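Local coordinates for probable branched-chain amino acid ABC transporter, amino acid binding protein (Thermus thermophilus, PDB 3LKB) that probably captures branched-chain amino acids such as valine outside the cell membrane and delivers them to an ABC transporter, at residues 106-111 with 125-130; 148-153 with 203-208. The protein carries 2 engineered substitutions. One frame throughout, in Å; residues are numbered along the deposited sequence.

Interaction 1. Residues 106-111 with 125-130. With VAL (valine), chain C.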
ATOM      1  N   MET A 106       5.927  -7.377 -17.837  1.00  7.20           N
ATOM      2  CA  MET A 106       6.787  -7.395 -19.001  1.00  6.77           C
ATOM      3  C   MET A 106       7.077  -8.853 -19.429  1.00  7.86           C
ATOM      4  O   MET A 106       8.190  -9.230 -19.845  1.00  8.23           O
ATOM      5  CB  MET A 106       8.028  -6.587 -18.648  1.00  7.31           C
ATOM      6  CG  MET A 106       7.691  -5.234 -17.834  1.00  4.91           C
ATOM      7  SD  MET A 106       9.178  -4.564 -17.135  1.00  3.01           S
ATOM      8  CE  MET A 106       8.580  -2.917 -16.832  1.00  9.58           C
ATOM      9  N   HIS A 107       6.070  -9.705 -19.333  1.00  7.93           N
ATOM     10  CA  HIS A 107       6.354 -11.072 -19.624  1.00  8.72           C
ATOM     11  C   HIS A 107       6.226 -11.298 -21.127  1.00  9.34           C
ATOM     12  O   HIS A 107       5.207 -10.948 -21.716  1.00  8.11           O
ATOM     13  CB  HIS A 107       5.441 -11.997 -18.863  1.00  8.44           C
ATOM     14  CG  HIS A 107       5.755 -13.426 -19.100  1.00  8.97           C
ATOM     15  ND1 HIS A 107       4.880 -14.451 -18.798  1.00 13.57           N
ATOM     16  CD2 HIS A 107       6.843 -14.005 -19.642  1.00  7.31           C
ATOM     17  CE1 HIS A 107       5.442 -15.607 -19.095  1.00 12.91           C
ATOM     18  NE2 HIS A 107       6.636 -15.363 -19.611  1.00 12.95           N
ATOM     19  N   ILE A 108       7.253 -11.870 -21.745  1.00 10.18           N
ATOM     20  CA  ILE A 108       7.245 -12.006 -23.214  1.00 11.89           C
ATOM     21  C   ILE A 108       6.099 -12.887 -23.775  1.00 13.99           C
ATOM     22  O   ILE A 108       5.567 -12.655 -24.896  1.00 14.65           O
ATOM     23  CB  ILE A 108       8.581 -12.511 -23.715  1.00 11.36           C
ATOM     24  CG1 ILE A 108       8.677 -12.304 -25.210  1.00  9.50           C
ATOM     25  CG2 ILE A 108       8.812 -13.998 -23.291  1.00 11.25           C
ATOM     26  CD1 ILE A 108       8.813 -10.832 -25.638  1.00  6.59           C
ATOM     27  N   GLU A 109       5.716 -13.877 -22.977  1.00 14.16           N
ATOM     28  CA  GLU A 109       4.641 -14.798 -23.314  1.00 16.28           C
ATOM     29  C   GLU A 109       3.326 -14.067 -23.670  1.00 15.20           C
ATOM     30  O   GLU A 109       2.484 -14.572 -24.435  1.00 15.09           O
ATOM     31  CB  GLU A 109       4.470 -15.819 -22.155  1.00 16.35           C
ATOM     32  CG  GLU A 109       3.397 -16.897 -22.355  1.00 25.01           C
ATOM     33  CD  GLU A 109       3.571 -17.674 -23.671  1.00 34.33           C
ATOM     34  OE1 GLU A 109       4.753 -17.911 -24.096  1.00 38.98           O
ATOM     35  OE2 GLU A 109       2.530 -18.063 -24.270  1.00 35.48           O
ATOM     36  N   LEU A 110       3.158 -12.873 -23.118  1.00 13.89           N
ATOM     37  CA  LEU A 110       1.973 -12.070 -23.385  1.00 12.58           C
ATOM     38  C   LEU A 110       1.838 -11.657 -24.836  1.00 12.34           C
ATOM     39  O   LEU A 110       0.719 -11.546 -25.301  1.00 12.12           O
ATOM     40  CB  LEU A 110       1.941 -10.813 -22.511  1.00 11.88           C
ATOM     41  CG  LEU A 110       1.916 -11.026 -20.992  1.00 11.64           C
ATOM     42  CD1 LEU A 110       1.744  -9.679 -20.244  1.00  6.91           C
ATOM     43  CD2 LEU A 110       0.866 -12.064 -20.566  1.00  6.29           C
ATOM     44  N   ILE A 111       2.953 -11.407 -25.527  1.00 12.38           N
ATOM     45  CA  ILE A 111       2.907 -11.005 -26.933  1.00 13.77           C
ATOM     46  C   ILE A 111       3.267 -12.179 -27.875  1.00 14.61           C
ATOM     47  O   ILE A 111       3.475 -11.974 -29.051  1.00 14.13           O
ATOM     48  CB  ILE A 111       3.726  -9.710 -27.244  1.00 13.91           C
ATOM     49  CG1 ILE A 111       5.127  -9.747 -26.661  1.00 14.66           C
ATOM     50  CG2 ILE A 111       3.070  -8.486 -26.600  1.00 13.39           C
ATOM     51  CD1 ILE A 111       6.194 -10.011 -27.577  1.00 16.65           C
ATOM     52  N   SER A 125      11.277  -7.236 -22.043  1.00 12.69           N
ATOM     53  CA  SER A 125      10.590  -8.276 -21.297  1.00 11.64           C
ATOM     54  C   SER A 125      11.474  -8.694 -20.117  1.00 11.22           C
ATOM     55  O   SER A 125      12.676  -8.370 -20.109  1.00 10.38           O
ATOM     56  CB  SER A 125      10.308  -9.458 -22.217  1.00 11.84           C
ATOM     57  OG  SER A 125      11.511 -10.107 -22.619  1.00 11.92           O
ATOM     58  N   TYR A 126      10.885  -9.407 -19.155  1.00  9.77           N
ATOM     59  CA  TYR A 126      11.634 -10.001 -18.046  1.00 10.38           C
ATOM     60  C   TYR A 126      12.739 -10.901 -18.575  1.00  9.79           C
ATOM     61  O   TYR A 126      13.863 -10.862 -18.072  1.00  9.59           O
ATOM     62  CB  TYR A 126      10.731 -10.850 -17.106  1.00 10.23           C
ATOM     63  CG  TYR A 126       9.576 -10.088 -16.481  1.00 11.14           C
ATOM     64  CD1 TYR A 126       9.798  -8.861 -15.896  1.00 11.98           C
ATOM     65  CD2 TYR A 126       8.249 -10.603 -16.482  1.00 10.86           C
ATOM     66  CE1 TYR A 126       8.808  -8.171 -15.328  1.00 11.53           C
ATOM     67  CE2 TYR A 126       7.229  -9.888 -15.915  1.00  5.49           C
ATOM     68  CZ  TYR A 126       7.541  -8.665 -15.342  1.00  8.64           C
ATOM     69  OH  TYR A 126       6.644  -7.856 -14.755  1.00  7.68           O
ATOM     70  N   SER A 127      12.400 -11.719 -19.561  1.00  8.52           N
ATOM     71  CA  SER A 127      13.379 -12.592 -20.230  1.00  9.56           C
ATOM     72  C   SER A 127      14.612 -11.898 -20.833  1.00  9.89           C
ATOM     73  O   SER A 127      15.747 -12.303 -20.548  1.00 10.83           O
ATOM     74  CB  SER A 127      12.687 -13.424 -21.316  1.00  9.25           C
ATOM     75  OG  SER A 127      11.785 -14.295 -20.688  1.00  9.60           O
ATOM     76  N   GLU A 128      14.402 -10.864 -21.643  1.00  8.93           N
ATOM     77  CA  GLU A 128      15.540 -10.129 -22.205  1.00  9.45           C
ATOM     78  C   GLU A 128      16.418  -9.563 -21.084  1.00  8.72           C
ATOM     79  O   GLU A 128      17.639  -9.659 -21.140  1.00  9.73           O
ATOM     80  CB  GLU A 128      15.067  -8.998 -23.142  1.00  8.97           C
ATOM     81  CG  GLU A 128      16.186  -8.329 -23.923  1.00 14.30           C
ATOM     82  CD  GLU A 128      15.771  -7.730 -25.262  1.00 21.10           C
ATOM     83  OE1 GLU A 128      14.553  -7.530 -25.566  1.00 25.51           O
ATOM     84  OE2 GLU A 128      16.691  -7.463 -26.045  1.00 22.75           O
ATOM     85  N   GLN A 129      15.775  -8.950 -20.097  1.00  8.18           N
ATOM     86  CA  GLN A 129      16.411  -8.397 -18.899  1.00  7.20           C
ATOM     87  C   GLN A 129      17.274  -9.448 -18.238  1.00  6.55           C
ATOM     88  O   GLN A 129      18.453  -9.227 -18.019  1.00  6.77           O
ATOM     89  CB  GLN A 129      15.314  -7.854 -17.905  1.00  6.86           C
ATOM     90  CG  GLN A 129      14.632  -6.605 -18.446  1.00  5.98           C
ATOM     91  CD  GLN A 129      13.368  -6.238 -17.719  1.00 10.63           C
ATOM     92  OE1 GLN A 129      13.115  -6.647 -16.585  1.00 10.46           O
ATOM     93  NE2 GLN A 129      12.547  -5.488 -18.388  1.00 14.70           N
ATOM     94  N   VAL A 130      16.704 -10.590 -17.923  1.00  5.76           N
ATOM     95  CA  VAL A 130      17.412 -11.635 -17.260  1.00  6.29           C
ATOM     96  C   VAL A 130      18.574 -12.212 -18.091  1.00  7.17           C
ATOM     97  O   VAL A 130      19.632 -12.364 -17.580  1.00  6.91           O
ATOM     98  CB  VAL A 130      16.484 -12.751 -16.698  1.00  6.12           C
ATOM     99  CG1 VAL A 130      17.211 -13.936 -16.409  1.00  6.84           C
ATOM    100  CG2 VAL A 130      15.800 -12.334 -15.537  1.00  4.24           C
TER
HETATM  101  N   VAL C 393       4.631  -7.444 -10.605  1.00 17.73           N
HETATM  102  CA  VAL C 393       4.479  -7.571 -12.106  1.00 16.42           C
HETATM  103  C   VAL C 393       3.426  -6.697 -12.694  1.00 18.37           C
HETATM  104  O   VAL C 393       3.827  -5.626 -13.094  1.00 21.88           O
HETATM  105  CB  VAL C 393       4.130  -8.968 -12.566  1.00 15.87           C
HETATM  106  CG1 VAL C 393       2.809  -9.380 -12.132  1.00 11.82           C
HETATM  107  CG2 VAL C 393       4.171  -8.981 -13.964  1.00 12.79           C
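With CG beside the backbone N (chi1 -58°), the Y126 side chain turns from the first turn of its helix so that one ring face lies against M106. M106 has CG set in the same sense (chi1 -42°), its chain crossing the phenol at about a right angle. M106 CB sits over that face, 4.0 Å from the ring centroid, a CH-pi contact; M106 SD stands oblique to the ring in a Met-aromatic contact and merely touches Q129 NE2 at 3.7 Å, the Q129 amide being held by H231 N at OE1 and by T124 OG1 at NE2. The backbones are joined by Y126 N donating to M106 O (2.8 Å, 154° at the hydrogen). S125 is the N-cap: its OG accepts an almost straight bond from E128 N (3.1 Å), while I108 CB packs on S125 CB at 3.8 Å. Y126 belongs to the valine pocket, and an alanine here would probably leave M106 CB without its aromatic face and open a gap beside the bound amino acid. The buried contact joins the loop after strand 101-103 to the start of helix 126-140; helix 84-97 meets H107 and Y126 through T84, and helix 376-383 packs on I108 and S127.

Interaction 2. Residues 148-153 with 203-208; sequences LVVHPS and VHQNVA
V149, V203 and H151 lose the most surface in this pairing of strands 148-150 and 203-205, which run parallel with their short axes 4.8 Å apart. V149 N and O both reach the 203-205 strand, bonding the residues on either side of H204: V149 N donates to V203 O at 3.0 Å, and V149 O accepts from Q205 N at 2.9 Å. The V149 side chain lies alongside that of H204, both pointing the same way, with V149 CG1 3.9 Å from H204 CD2; helix 208-220 packs on this pair through I214. On the opposite face of the sheet V203 lies beside L148, where the leucine reaches across with CD2 to V203 CB (3.8 Å), and V150 CG2 meets Q205 CB further along.

H151 continues the ladder past the end of the strand, its N donating to Q205 O at 3.0 Å. A chi1 of -174° swings the H151 ring away from its own N and beside its carbonyl carbon, bringing the imidazole edge up to the N206 amide. H151 CD2 comes 3.3 Å from N206 OD1, which sits at the ring edge, the ring and amide planes almost perpendicular (83°). P152 CD lies over the centre of one ring face, and H151 ND1 shares a short 2.6 Å hydrogen bond with S153 OG, fixing the ring's rotation.

N206 OD1 also accepts from V207 N, while N206 ND2 bonds V180 O and Q205 NE2 bonds O of F155, a valine-pocket residue. Such a pairing is characteristic of the parallel core of a periplasmic binding protein lobe: main-chain bonds and aliphatic contacts hold the strands together, whereas H151, N206 and S153 order the loops at their C-terminal ends, and the Q205 bond to F155 is consistent with a link to the ligand site.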
ATOM      1  N   LEU A 148      18.955 -18.458  -9.212  1.00 11.40           N
ATOM      2  CA  LEU A 148      17.855 -17.584  -9.463  1.00 11.39           C
ATOM      3  C   LEU A 148      16.975 -17.584  -8.229  1.00 11.42           C
ATOM      4  O   LEU A 148      16.703 -18.647  -7.660  1.00 11.79           O
ATOM      5  CB  LEU A 148      17.062 -18.040 -10.690  1.00 12.18           C
ATOM      6  CG  LEU A 148      17.784 -18.221 -12.049  1.00 14.68           C
ATOM      7  CD1 LEU A 148      16.755 -18.537 -13.171  1.00 16.27           C
ATOM      8  CD2 LEU A 148      18.666 -17.039 -12.454  1.00 14.64           C
ATOM      9  N   VAL A 149      16.538 -16.386  -7.818  1.00 10.66           N
ATOM     10  CA  VAL A 149      15.528 -16.211  -6.780  1.00  9.88           C
ATOM     11  C   VAL A 149      14.354 -15.360  -7.293  1.00  8.80           C
ATOM     12  O   VAL A 149      14.535 -14.243  -7.721  1.00  9.26           O
ATOM     13  CB  VAL A 149      16.138 -15.568  -5.489  1.00 10.58           C
ATOM     14  CG1 VAL A 149      15.045 -15.139  -4.516  1.00  9.77           C
ATOM     15  CG2 VAL A 149      17.045 -16.536  -4.810  1.00 10.13           C
ATOM     16  N   VAL A 150      13.147 -15.854  -7.106  1.00  7.95           N
ATOM     17  CA  VAL A 150      12.032 -15.534  -7.928  1.00  7.81           C
ATOM     18  C   VAL A 150      10.764 -15.462  -7.089  1.00  8.61           C
ATOM     19  O   VAL A 150      10.596 -16.196  -6.098  1.00  9.05           O
ATOM     20  CB  VAL A 150      11.971 -16.625  -8.959  1.00  8.25           C
ATOM     21  CG1 VAL A 150      10.655 -17.321  -9.026  1.00  9.16           C
ATOM     22  CG2 VAL A 150      12.497 -16.156 -10.251  1.00  9.27           C
ATOM     23  N   HIS A 151       9.897 -14.525  -7.444  1.00  8.06           N
ATOM     24  CA  HIS A 151       8.659 -14.343  -6.737  1.00  7.97           C
ATOM     25  C   HIS A 151       7.792 -15.570  -7.010  1.00  8.35           C
ATOM     26  O   HIS A 151       7.835 -16.150  -8.133  1.00  7.11           O
ATOM     27  CB  HIS A 151       7.993 -13.082  -7.276  1.00  8.12           C
ATOM     28  CG  HIS A 151       6.766 -12.676  -6.533  1.00  8.88           C
ATOM     29  ND1 HIS A 151       5.502 -13.093  -6.904  1.00  6.28           N
ATOM     30  CD2 HIS A 151       6.608 -11.914  -5.418  1.00  8.18           C
ATOM     31  CE1 HIS A 151       4.620 -12.587  -6.056  1.00  6.68           C
ATOM     32  NE2 HIS A 151       5.264 -11.868  -5.149  1.00  7.62           N
ATOM     33  N   PRO A 152       6.983 -15.977  -6.002  1.00  8.56           N
ATOM     34  CA  PRO A 152       6.217 -17.227  -6.171  1.00  8.84           C
ATOM     35  C   PRO A 152       4.972 -16.943  -6.969  1.00  8.94           C
ATOM     36  O   PRO A 152       3.922 -16.801  -6.407  1.00 10.28           O
ATOM     37  CB  PRO A 152       5.842 -17.617  -4.730  1.00  7.81           C
ATOM     38  CG  PRO A 152       6.612 -16.579  -3.814  1.00  8.42           C
ATOM     39  CD  PRO A 152       6.697 -15.372  -4.685  1.00  8.57           C
ATOM     40  N   SER A 153       5.093 -16.804  -8.272  1.00  9.59           N
ATOM     41  CA  SER A 153       3.925 -16.532  -9.085  1.00  9.61           C
ATOM     42  C   SER A 153       4.375 -16.679 -10.472  1.00  8.87           C
ATOM     43  O   SER A 153       5.567 -16.760 -10.721  1.00  9.29           O
ATOM     44  CB  SER A 153       3.429 -15.091  -8.893  1.00 10.42           C
ATOM     45  OG  SER A 153       4.491 -14.178  -9.045  1.00  8.93           O
ATOM     46  N   VAL A 203      20.693 -13.936  -9.281  1.00  9.15           N
ATOM     47  CA  VAL A 203      19.848 -13.088 -10.102  1.00  8.61           C
ATOM     48  C   VAL A 203      18.446 -13.120  -9.543  1.00  8.83           C
ATOM     49  O   VAL A 203      17.899 -14.196  -9.348  1.00  8.41           O
ATOM     50  CB  VAL A 203      19.816 -13.588 -11.539  1.00  8.58           C
ATOM     51  CG1 VAL A 203      18.761 -12.832 -12.357  1.00  5.80           C
ATOM     52  CG2 VAL A 203      21.191 -13.444 -12.133  1.00  7.75           C
ATOM     53  N   HIS A 204      17.864 -11.942  -9.320  1.00  9.15           N
ATOM     54  CA  HIS A 204      16.499 -11.845  -8.749  1.00  9.07           C
ATOM     55  C   HIS A 204      15.425 -11.458  -9.754  1.00  8.92           C
ATOM     56  O   HIS A 204      15.605 -10.550 -10.551  1.00  9.01           O
ATOM     57  CB  HIS A 204      16.485 -10.774  -7.669  1.00  8.73           C
ATOM     58  CG  HIS A 204      17.210 -11.154  -6.414  1.00  9.61           C
ATOM     59  ND1 HIS A 204      18.577 -10.994  -6.257  1.00  7.58           N
ATOM     60  CD2 HIS A 204      16.760 -11.686  -5.252  1.00  7.62           C
ATOM     61  CE1 HIS A 204      18.929 -11.372  -5.043  1.00  4.37           C
ATOM     62  NE2 HIS A 204      17.847 -11.797  -4.413  1.00  8.70           N
ATOM     63  N   GLN A 205      14.273 -12.109  -9.674  1.00  9.61           N
ATOM     64  CA  GLN A 205      13.073 -11.629 -10.354  1.00  7.79           C
ATOM     65  C   GLN A 205      11.993 -11.439  -9.316  1.00  7.78           C
ATOM     66  O   GLN A 205      11.307 -12.375  -8.907  1.00  8.11           O
ATOM     67  CB  GLN A 205      12.615 -12.638 -11.406  1.00  8.17           C
ATOM     68  CG  GLN A 205      11.193 -12.438 -11.927  1.00  7.08           C
ATOM     69  CD  GLN A 205      11.005 -11.209 -12.876  1.00  5.71           C
ATOM     70  OE1 GLN A 205      11.818 -10.287 -12.913  1.00  6.70           O
ATOM     71  NE2 GLN A 205       9.897 -11.204 -13.620  1.00  3.93           N
ATOM     72  N   ASN A 206      11.779 -10.208  -8.909  1.00  8.23           N
ATOM     73  CA  ASN A 206      10.909  -9.980  -7.778  1.00  8.15           C
ATOM     74  C   ASN A 206      10.537  -8.513  -7.709  1.00  8.26           C
ATOM     75  O   ASN A 206      10.967  -7.735  -8.572  1.00  8.61           O
ATOM     76  CB  ASN A 206      11.705 -10.381  -6.540  1.00  9.05           C
ATOM     77  CG  ASN A 206      10.865 -11.100  -5.507  1.00  9.47           C
ATOM     78  OD1 ASN A 206       9.686 -10.793  -5.349  1.00 11.38           O
ATOM     79  ND2 ASN A 206      11.466 -12.068  -4.804  1.00  7.66           N
ATOM     80  N   VAL A 207       9.736  -8.125  -6.714  1.00  7.20           N
ATOM     81  CA  VAL A 207       9.612  -6.723  -6.370  1.00  7.39           C
ATOM     82  C   VAL A 207      10.694  -6.482  -5.345  1.00  8.59           C
ATOM     83  O   VAL A 207      11.372  -7.430  -4.939  1.00  8.91           O
ATOM     84  CB  VAL A 207       8.237  -6.298  -5.800  1.00  6.81           C
ATOM     85  CG1 VAL A 207       7.221  -6.035  -6.955  1.00  4.59           C
ATOM     86  CG2 VAL A 207       7.720  -7.326  -4.757  1.00  7.97           C
ATOM     87  N   ALA A 208      10.841  -5.227  -4.935  1.00  8.46           N
ATOM     88  CA  ALA A 208      11.971  -4.804  -4.148  1.00  9.37           C
ATOM     89  C   ALA A 208      12.032  -5.283  -2.676  1.00  9.16           C
ATOM     90  O   ALA A 208      13.124  -5.477  -2.167  1.00  9.84           O
ATOM     91  CB  ALA A 208      12.119  -3.290  -4.232  1.00  8.95           C
TER

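From the N terminus, the chain leaves strand 101-103, and interaction 1 closes the loop that returns through strand 121-123 to the start of helix 126-140. That helix leads into strand 145-150, where interaction 2 opens; its partner strand 201-205 arrives only after helices 154-157 and 160-170, strand 173-179 and helix 188-196. The two contacts are thus in series, neither nested nor crossing, with centres 14 Å apart. They nevertheless meet in space: Y126 CG packs 3.1 Å from Q205 NE2. Together they tie the loop beside helix 84-97 to the seven-stranded sheet, with the valine pocket close to both.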